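Local atomic coordinates of DNA translocase coupling protein (Clostridium perfringens, PDB entry 6O1W), a protein that probably couples ATP binding to DNA movement during plasmid conjugation, as an FtsK/SpoIIIE-type P-loop translocase of which one central piece, holding the ATPase domain, is described here. Residues G120-D125 with F327-G332; L312-A317 with A333-F338. All blocks are in the same frame, centred on the assembly; numbering follows the deposited sequence.

Interaction 1. Residues G120-D125 with F327-G332; sequences GNIKID and FLFKLG. With BGC (beta-D-glucopyranose), chain C.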
ATOM      1  N   GLY A 120       6.455  -0.866  15.774  1.00 47.89           N
ATOM      2  CA  GLY A 120       5.021  -0.577  15.822  1.00 45.74           C
ATOM      3  C   GLY A 120       4.225  -0.869  14.568  1.00 46.46           C
ATOM      4  O   GLY A 120       4.737  -1.441  13.599  1.00 46.21           O
ATOM      5  N   ASN A 121       2.952  -0.458  14.589  1.00 39.51           N
ATOM      6  CA  ASN A 121       2.012  -0.647  13.493  1.00 37.84           C
ATOM      7  C   ASN A 121       1.909   0.584  12.613  1.00 39.72           C
ATOM      8  O   ASN A 121       2.251   1.696  13.036  1.00 39.95           O
ATOM      9  CB  ASN A 121       0.634  -1.013  14.035  1.00 37.01           C
ATOM     10  CG  ASN A 121       0.592  -2.367  14.694  1.00 58.62           C
ATOM     11  OD1 ASN A 121       1.248  -3.329  14.278  1.00 51.66           O
ATOM     12  ND2 ASN A 121      -0.190  -2.471  15.742  1.00 57.50           N
ATOM     13  N   ILE A 122       1.463   0.387  11.379  1.00 32.93           N
ATOM     14  CA  ILE A 122       1.295   1.501  10.473  1.00 32.90           C
ATOM     15  C   ILE A 122      -0.120   2.034  10.670  1.00 35.53           C
ATOM     16  O   ILE A 122      -1.073   1.285  10.474  1.00 33.64           O
ATOM     17  CB  ILE A 122       1.562   1.068   8.999  1.00 36.14           C
ATOM     18  CG1 ILE A 122       3.015   0.570   8.802  1.00 36.52           C
ATOM     19  CG2 ILE A 122       1.174   2.178   8.005  1.00 35.96           C
ATOM     20  CD1 ILE A 122       4.095   1.574   8.626  1.00 43.38           C
ATOM     21  N   LYS A 123      -0.245   3.319  11.060  1.00 33.33           N
ATOM     22  CA  LYS A 123      -1.544   3.995  11.260  1.00 33.32           C
ATOM     23  C   LYS A 123      -1.691   5.115  10.257  1.00 35.71           C
ATOM     24  O   LYS A 123      -0.702   5.772   9.913  1.00 34.85           O
ATOM     25  CB  LYS A 123      -1.701   4.547  12.691  1.00 35.51           C
ATOM     26  CG  LYS A 123      -1.660   3.465  13.776  1.00 44.90           C
ATOM     27  CD  LYS A 123      -1.979   3.991  15.151  1.00 52.87           C
ATOM     28  CE  LYS A 123      -1.636   2.960  16.196  1.00 73.26           C
ATOM     29  NZ  LYS A 123      -1.762   3.505  17.574  1.00 89.90           N
ATOM     30  N   ILE A 124      -2.900   5.270   9.723  1.00 31.72           N
ATOM     31  CA  ILE A 124      -3.240   6.331   8.787  1.00 31.69           C
ATOM     32  C   ILE A 124      -4.384   7.123   9.424  1.00 35.55           C
ATOM     33  O   ILE A 124      -5.412   6.538   9.767  1.00 35.62           O
ATOM     34  CB  ILE A 124      -3.645   5.820   7.371  1.00 34.71           C
ATOM     35  CG1 ILE A 124      -2.561   4.934   6.723  1.00 35.18           C
ATOM     36  CG2 ILE A 124      -4.012   6.994   6.447  1.00 35.17           C
ATOM     37  CD1 ILE A 124      -3.090   4.063   5.557  1.00 28.22           C
ATOM     38  N   ASP A 125      -4.200   8.443   9.578  1.00 33.07           N
ATOM     39  CA  ASP A 125      -5.233   9.358  10.072  1.00 32.13           C
ATOM     40  C   ASP A 125      -5.836  10.037   8.842  1.00 33.43           C
ATOM     41  O   ASP A 125      -5.248  10.966   8.266  1.00 31.60           O
ATOM     42  CB  ASP A 125      -4.659  10.396  11.045  1.00 34.10           C
ATOM     43  CG  ASP A 125      -5.708  11.344  11.626  1.00 41.94           C
ATOM     44  OD1 ASP A 125      -6.843  11.371  11.104  1.00 42.15           O
ATOM     45  OD2 ASP A 125      -5.391  12.057  12.604  1.00 50.89           O
ATOM     46  N   PHE A 327       4.434  -5.327   1.949  1.00 29.47           N
ATOM     47  CA  PHE A 327       4.281  -4.137   1.113  1.00 28.65           C
ATOM     48  C   PHE A 327       5.215  -3.047   1.507  1.00 30.26           C
ATOM     49  O   PHE A 327       5.791  -3.096   2.594  1.00 28.14           O
ATOM     50  CB  PHE A 327       2.828  -3.592   1.306  1.00 30.00           C
ATOM     51  CG  PHE A 327       1.752  -4.335   0.568  1.00 31.09           C
ATOM     52  CD1 PHE A 327       1.193  -5.488   1.097  1.00 35.52           C
ATOM     53  CD2 PHE A 327       1.324  -3.906  -0.682  1.00 33.39           C
ATOM     54  CE1 PHE A 327       0.245  -6.213   0.373  1.00 37.47           C
ATOM     55  CE2 PHE A 327       0.355  -4.614  -1.394  1.00 36.18           C
ATOM     56  CZ  PHE A 327      -0.164  -5.772  -0.874  1.00 35.49           C
ATOM     57  N   LEU A 328       5.284  -2.011   0.649  1.00 27.92           N
ATOM     58  CA  LEU A 328       5.889  -0.712   0.924  1.00 27.34           C
ATOM     59  C   LEU A 328       4.778   0.312   1.230  1.00 28.13           C
ATOM     60  O   LEU A 328       3.750   0.373   0.553  1.00 26.01           O
ATOM     61  CB  LEU A 328       6.745  -0.196  -0.234  1.00 27.62           C
ATOM     62  CG  LEU A 328       7.988  -1.047  -0.562  1.00 31.76           C
ATOM     63  CD1 LEU A 328       8.636  -0.547  -1.787  1.00 30.44           C
ATOM     64  CD2 LEU A 328       8.980  -1.038   0.584  1.00 34.36           C
ATOM     65  N   PHE A 329       5.015   1.126   2.231  1.00 27.15           N
ATOM     66  CA  PHE A 329       4.140   2.220   2.638  1.00 26.13           C
ATOM     67  C   PHE A 329       4.910   3.511   2.381  1.00 32.58           C
ATOM     68  O   PHE A 329       6.019   3.682   2.883  1.00 31.86           O
ATOM     69  CB  PHE A 329       3.801   2.129   4.139  1.00 26.11           C
ATOM     70  CG  PHE A 329       2.903   3.239   4.653  1.00 27.63           C
ATOM     71  CD1 PHE A 329       1.521   3.146   4.544  1.00 29.87           C
ATOM     72  CD2 PHE A 329       3.443   4.361   5.287  1.00 30.37           C
ATOM     73  CE1 PHE A 329       0.697   4.155   5.047  1.00 31.23           C
ATOM     74  CE2 PHE A 329       2.612   5.354   5.819  1.00 32.88           C
ATOM     75  CZ  PHE A 329       1.246   5.258   5.676  1.00 29.92           C
ATOM     76  N   LYS A 330       4.292   4.434   1.664  1.00 29.41           N
ATOM     77  CA  LYS A 330       4.852   5.749   1.415  1.00 28.83           C
ATOM     78  C   LYS A 330       3.802   6.834   1.724  1.00 32.08           C
ATOM     79  O   LYS A 330       2.694   6.796   1.189  1.00 31.79           O
ATOM     80  CB  LYS A 330       5.391   5.861  -0.021  1.00 30.03           C
ATOM     81  CG  LYS A 330       5.987   7.227  -0.314  1.00 41.31           C
ATOM     82  CD  LYS A 330       6.722   7.310  -1.618  1.00 40.07           C
ATOM     83  CE  LYS A 330       7.722   8.438  -1.552  1.00 51.25           C
ATOM     84  NZ  LYS A 330       7.745   9.244  -2.801  1.00 59.78           N
ATOM     85  N   LEU A 331       4.147   7.753   2.627  1.00 30.87           N
ATOM     86  CA  LEU A 331       3.373   8.944   3.011  1.00 31.91           C
ATOM     87  C   LEU A 331       4.396  10.041   3.187  1.00 38.79           C
ATOM     88  O   LEU A 331       5.171  10.022   4.136  1.00 40.64           O
ATOM     89  CB  LEU A 331       2.538   8.761   4.297  1.00 31.39           C
ATOM     90  CG  LEU A 331       1.726  10.004   4.772  1.00 34.87           C
ATOM     91  CD1 LEU A 331       0.906  10.610   3.681  1.00 33.25           C
ATOM     92  CD2 LEU A 331       0.804   9.644   5.896  1.00 36.88           C
ATOM     93  N   GLY A 332       4.412  10.968   2.256  1.00 34.86           N
ATOM     94  CA  GLY A 332       5.412  12.020   2.247  1.00 34.81           C
ATOM     95  C   GLY A 332       6.663  11.505   1.560  1.00 40.08           C
ATOM     96  O   GLY A 332       6.573  10.729   0.599  1.00 38.46           O
TER
HETATM   97  C2  BGC C 501       5.025   5.664   9.773  1.00 78.46           C
HETATM   98  C3  BGC C 501       5.049   4.720  10.968  1.00 79.89           C
HETATM   99  C4  BGC C 501       4.202   5.295  12.096  1.00 82.80           C
HETATM  100  C5  BGC C 501       2.740   5.270  11.665  1.00 78.12           C
HETATM  101  C6  BGC C 501       1.848   6.234  12.426  1.00 79.17           C
HETATM  102  C1  BGC C 501       3.641   6.297   9.580  1.00 78.19           C
HETATM  103  O1  BGC C 501       3.687   7.628   9.961  1.00 78.79           O
HETATM  104  O2  BGC C 501       5.418   4.988   8.583  1.00 75.14           O
HETATM  105  O3  BGC C 501       6.388   4.509  11.407  1.00 81.24           O
HETATM  106  O4  BGC C 501       4.361   4.544  13.299  1.00 85.02           O
HETATM  107  O5  BGC C 501       2.608   5.548  10.255  1.00 79.01           O
HETATM  108  O6  BGC C 501       2.005   7.598  12.043  1.00 75.56           O
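Ile122 and Phe329 meet in an apolar CH-pi contact between two strands of the large mixed sheet of the FtsK/SpoIIIE-type ATPase domain. The strands are not neighbours: 121-125 lies at one edge of the sheet, and 111-116 and 334-340 come between it and 326-331. The CA atoms of Ile122 and Phe329 are nevertheless only 8.4 Å apart, so the sheet must curl strongly here, bringing the two side chains together on its inner side. CG2 of Ile122 sits over the centre of the Phe329 ring, 3.6 Å from its centroid and 14° off the normal. With chi1 at -62°, CG2 points opposite the backbone N, while CG1 carries CD1 to the bound glucopyranose, 3.7 Å from O2. Ile124 meets the rim instead, its CG1 lying 3.7 Å from Phe329 CE1. Beta-branched isoleucines suit a strand, and here one gives a methyl to the flat phenylalanine face and the other its CG1-CD1 arm to the edge. Val336 also touches Ile122, while Val296 and Ile298 pack on Phe329. With only carbon meeting carbon between the two strands, the contact probably rests on dispersion and exclusion of water, with the weak directionality of a CH-pi contact.

Interaction 2. Residues L312-A317 with A333-F338; sequences LSNTKA and ADTVQF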
ATOM      1  N   LEU A 312       5.318   5.005  -6.474  1.00 33.72           N
ATOM      2  CA  LEU A 312       6.132   5.578  -5.401  1.00 32.52           C
ATOM      3  C   LEU A 312       7.086   6.691  -5.760  1.00 38.42           C
ATOM      4  O   LEU A 312       7.669   7.295  -4.844  1.00 39.09           O
ATOM      5  CB  LEU A 312       6.989   4.422  -4.813  1.00 31.69           C
ATOM      6  CG  LEU A 312       6.238   3.227  -4.235  1.00 34.70           C
ATOM      7  CD1 LEU A 312       7.198   2.093  -3.936  1.00 34.40           C
ATOM      8  CD2 LEU A 312       5.429   3.608  -2.968  1.00 33.02           C
ATOM      9  N   SER A 313       7.343   6.892  -7.070  1.00 34.62           N
ATOM     10  CA  SER A 313       8.354   7.806  -7.635  1.00 33.81           C
ATOM     11  C   SER A 313       9.787   7.455  -7.111  1.00 38.87           C
ATOM     12  O   SER A 313      10.660   8.313  -6.963  1.00 40.63           O
ATOM     13  CB  SER A 313       7.978   9.282  -7.506  1.00 36.77           C
ATOM     14  OG  SER A 313       7.905   9.728  -6.169  1.00 50.21           O
ATOM     15  N   ASN A 314      10.013   6.146  -6.902  1.00 33.83           N
ATOM     16  CA  ASN A 314      11.293   5.482  -6.596  1.00 33.23           C
ATOM     17  C   ASN A 314      11.165   4.022  -7.112  1.00 37.02           C
ATOM     18  O   ASN A 314      10.064   3.613  -7.483  1.00 36.63           O
ATOM     19  CB  ASN A 314      11.697   5.582  -5.113  1.00 30.09           C
ATOM     20  CG  ASN A 314      10.818   4.837  -4.151  1.00 40.03           C
ATOM     21  OD1 ASN A 314      10.550   3.652  -4.309  1.00 33.97           O
ATOM     22  ND2 ASN A 314      10.374   5.507  -3.098  1.00 37.47           N
ATOM     23  N   THR A 315      12.257   3.249  -7.126  1.00 32.32           N
ATOM     24  CA  THR A 315      12.284   1.888  -7.664  1.00 31.51           C
ATOM     25  C   THR A 315      12.288   0.805  -6.567  1.00 36.91           C
ATOM     26  O   THR A 315      12.611  -0.347  -6.866  1.00 38.23           O
ATOM     27  CB  THR A 315      13.557   1.735  -8.536  1.00 39.23           C
ATOM     28  OG1 THR A 315      14.689   1.822  -7.667  1.00 40.62           O
ATOM     29  CG2 THR A 315      13.662   2.791  -9.659  1.00 33.46           C
ATOM     30  N   LYS A 316      11.950   1.152  -5.317  1.00 32.70           N
ATOM     31  CA  LYS A 316      12.042   0.221  -4.179  1.00 32.39           C
ATOM     32  C   LYS A 316      11.090  -0.981  -4.199  1.00 35.78           C
ATOM     33  O   LYS A 316      11.379  -1.954  -3.499  1.00 34.07           O
ATOM     34  CB  LYS A 316      11.908   0.952  -2.841  1.00 34.19           C
ATOM     35  CG  LYS A 316      12.947   2.048  -2.633  1.00 37.18           C
ATOM     36  CD  LYS A 316      12.631   2.823  -1.336  1.00 41.05           C
ATOM     37  CE  LYS A 316      13.339   4.145  -1.245  1.00 44.82           C
ATOM     38  NZ  LYS A 316      14.810   3.967  -1.214  1.00 42.91           N
ATOM     39  N   ALA A 317       9.970  -0.945  -4.965  1.00 33.30           N
ATOM     40  CA  ALA A 317       9.073  -2.123  -5.002  1.00 34.12           C
ATOM     41  C   ALA A 317       9.769  -3.358  -5.645  1.00 37.18           C
ATOM     42  O   ALA A 317       9.372  -4.485  -5.390  1.00 36.70           O
ATOM     43  CB  ALA A 317       7.765  -1.789  -5.719  1.00 35.02           C
ATOM     44  N   ALA A 333       7.841  11.892   2.063  1.00 37.90           N
ATOM     45  CA  ALA A 333       9.098  11.509   1.425  1.00 37.66           C
ATOM     46  C   ALA A 333       9.693  10.148   1.857  1.00 42.59           C
ATOM     47  O   ALA A 333      10.653   9.711   1.223  1.00 43.76           O
ATOM     48  CB  ALA A 333      10.115  12.609   1.611  1.00 37.87           C
ATOM     49  N   ASP A 334       9.160   9.479   2.891  1.00 39.36           N
ATOM     50  CA  ASP A 334       9.733   8.188   3.354  1.00 39.51           C
ATOM     51  C   ASP A 334       8.953   6.950   2.880  1.00 40.93           C
ATOM     52  O   ASP A 334       7.724   6.978   2.812  1.00 41.11           O
ATOM     53  CB  ASP A 334       9.896   8.165   4.894  1.00 42.33           C
ATOM     54  CG  ASP A 334      10.850   7.099   5.459  1.00 55.84           C
ATOM     55  OD1 ASP A 334      11.728   6.597   4.696  1.00 55.40           O
ATOM     56  OD2 ASP A 334      10.734   6.780   6.660  1.00 63.12           O
ATOM     57  N   THR A 335       9.680   5.874   2.558  1.00 36.12           N
ATOM     58  CA  THR A 335       9.120   4.593   2.104  1.00 35.76           C
ATOM     59  C   THR A 335       9.542   3.525   3.095  1.00 38.40           C
ATOM     60  O   THR A 335      10.731   3.293   3.252  1.00 38.90           O
ATOM     61  CB  THR A 335       9.579   4.233   0.658  1.00 37.10           C
ATOM     62  OG1 THR A 335       9.246   5.285  -0.236  1.00 30.65           O
ATOM     63  CG2 THR A 335       8.945   2.930   0.144  1.00 31.80           C
ATOM     64  N   VAL A 336       8.590   2.883   3.766  1.00 34.43           N
ATOM     65  CA  VAL A 336       8.931   1.840   4.746  1.00 33.89           C
ATOM     66  C   VAL A 336       8.318   0.495   4.364  1.00 35.11           C
ATOM     67  O   VAL A 336       7.263   0.452   3.732  1.00 35.04           O
ATOM     68  CB  VAL A 336       8.617   2.231   6.233  1.00 37.36           C
ATOM     69  CG1 VAL A 336       9.222   3.589   6.604  1.00 36.39           C
ATOM     70  CG2 VAL A 336       7.125   2.205   6.523  1.00 37.16           C
ATOM     71  N   GLN A 337       8.954  -0.593   4.787  1.00 28.19           N
ATOM     72  CA  GLN A 337       8.453  -1.931   4.538  1.00 28.03           C
ATOM     73  C   GLN A 337       7.528  -2.313   5.709  1.00 32.58           C
ATOM     74  O   GLN A 337       7.809  -1.981   6.858  1.00 33.16           O
ATOM     75  CB  GLN A 337       9.662  -2.922   4.410  1.00 29.34           C
ATOM     76  CG  GLN A 337       9.261  -4.346   4.083  1.00 36.04           C
ATOM     77  CD  GLN A 337      10.389  -5.344   3.867  1.00 44.16           C
ATOM     78  OE1 GLN A 337      11.602  -5.096   3.988  1.00 33.48           O
ATOM     79  NE2 GLN A 337       9.989  -6.525   3.544  1.00 34.79           N
ATOM     80  N   PHE A 338       6.415  -2.990   5.420  1.00 29.37           N
ATOM     81  CA  PHE A 338       5.506  -3.466   6.456  1.00 27.92           C
ATOM     82  C   PHE A 338       4.768  -4.703   5.970  1.00 31.79           C
ATOM     83  O   PHE A 338       4.646  -4.894   4.749  1.00 30.39           O
ATOM     84  CB  PHE A 338       4.470  -2.369   6.868  1.00 28.37           C
ATOM     85  CG  PHE A 338       3.271  -2.209   5.961  1.00 28.09           C
ATOM     86  CD1 PHE A 338       3.373  -1.505   4.764  1.00 29.97           C
ATOM     87  CD2 PHE A 338       2.028  -2.724   6.325  1.00 29.09           C
ATOM     88  CE1 PHE A 338       2.250  -1.314   3.945  1.00 29.28           C
ATOM     89  CE2 PHE A 338       0.913  -2.549   5.499  1.00 31.33           C
ATOM     90  CZ  PHE A 338       1.035  -1.862   4.303  1.00 28.26           C
TER
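Thr335 OG1 receives the side-chain amide of Asn314 in a hydrogen bond of 3.1 Å from ND2, bent to 139° at the hydrogen. The donor side belongs to an Asx turn just after helix 305-312: OD1 of the same amide accepts from the backbone N of Lys316 at 3.0 Å. Asparagine suits this place because one planar group can do both jobs, its oxygen closing the turn and its nitrogen reaching strand 334-340. Held at both ends, the amide has little freedom to rotate, and OG1 lies only 12° out of its plane. A chi1 of 67°, with CG between the backbone N and the carbonyl carbon, folds the short side chain back over its own turn. Threonine is equally apt across the gap, offering a hydroxyl to the amide and carbon to its neighbour Lys316. The lysine's aliphatic part crosses this residue, while NZ goes on to a salt bridge with Asp37 and the side chain also touches a bound glucopyranose. The contact thus fastens the loop leading toward strand 326-331 onto the next strand of the sheet. Its apolar portion is small: CD of Lys316 stands 3.9 Å from CB of Thr335.

Both interactions converge on the antiparallel hairpin of strands 326-331 and 334-340. Interaction 1 is the buried one, tying the first hairpin strand to the edge strand 121-125 through carbon alone; interaction 2 is only partly buried and joins the second strand to the loop after helix 305-312, relying on a polar bond. The two are coupled directly, since Phe329 N lies 2.8 Å from Val336 O in a probable backbone hydrogen bond. Lys330, beside Phe329 in sequence, reaches the helix end at Leu312 O with its NZ, also 2.8 Å away. One glucopyranose is shared, touched by residues of interaction 1 and by Val336 of interaction 2; a second lies at Lys316 of interaction 2.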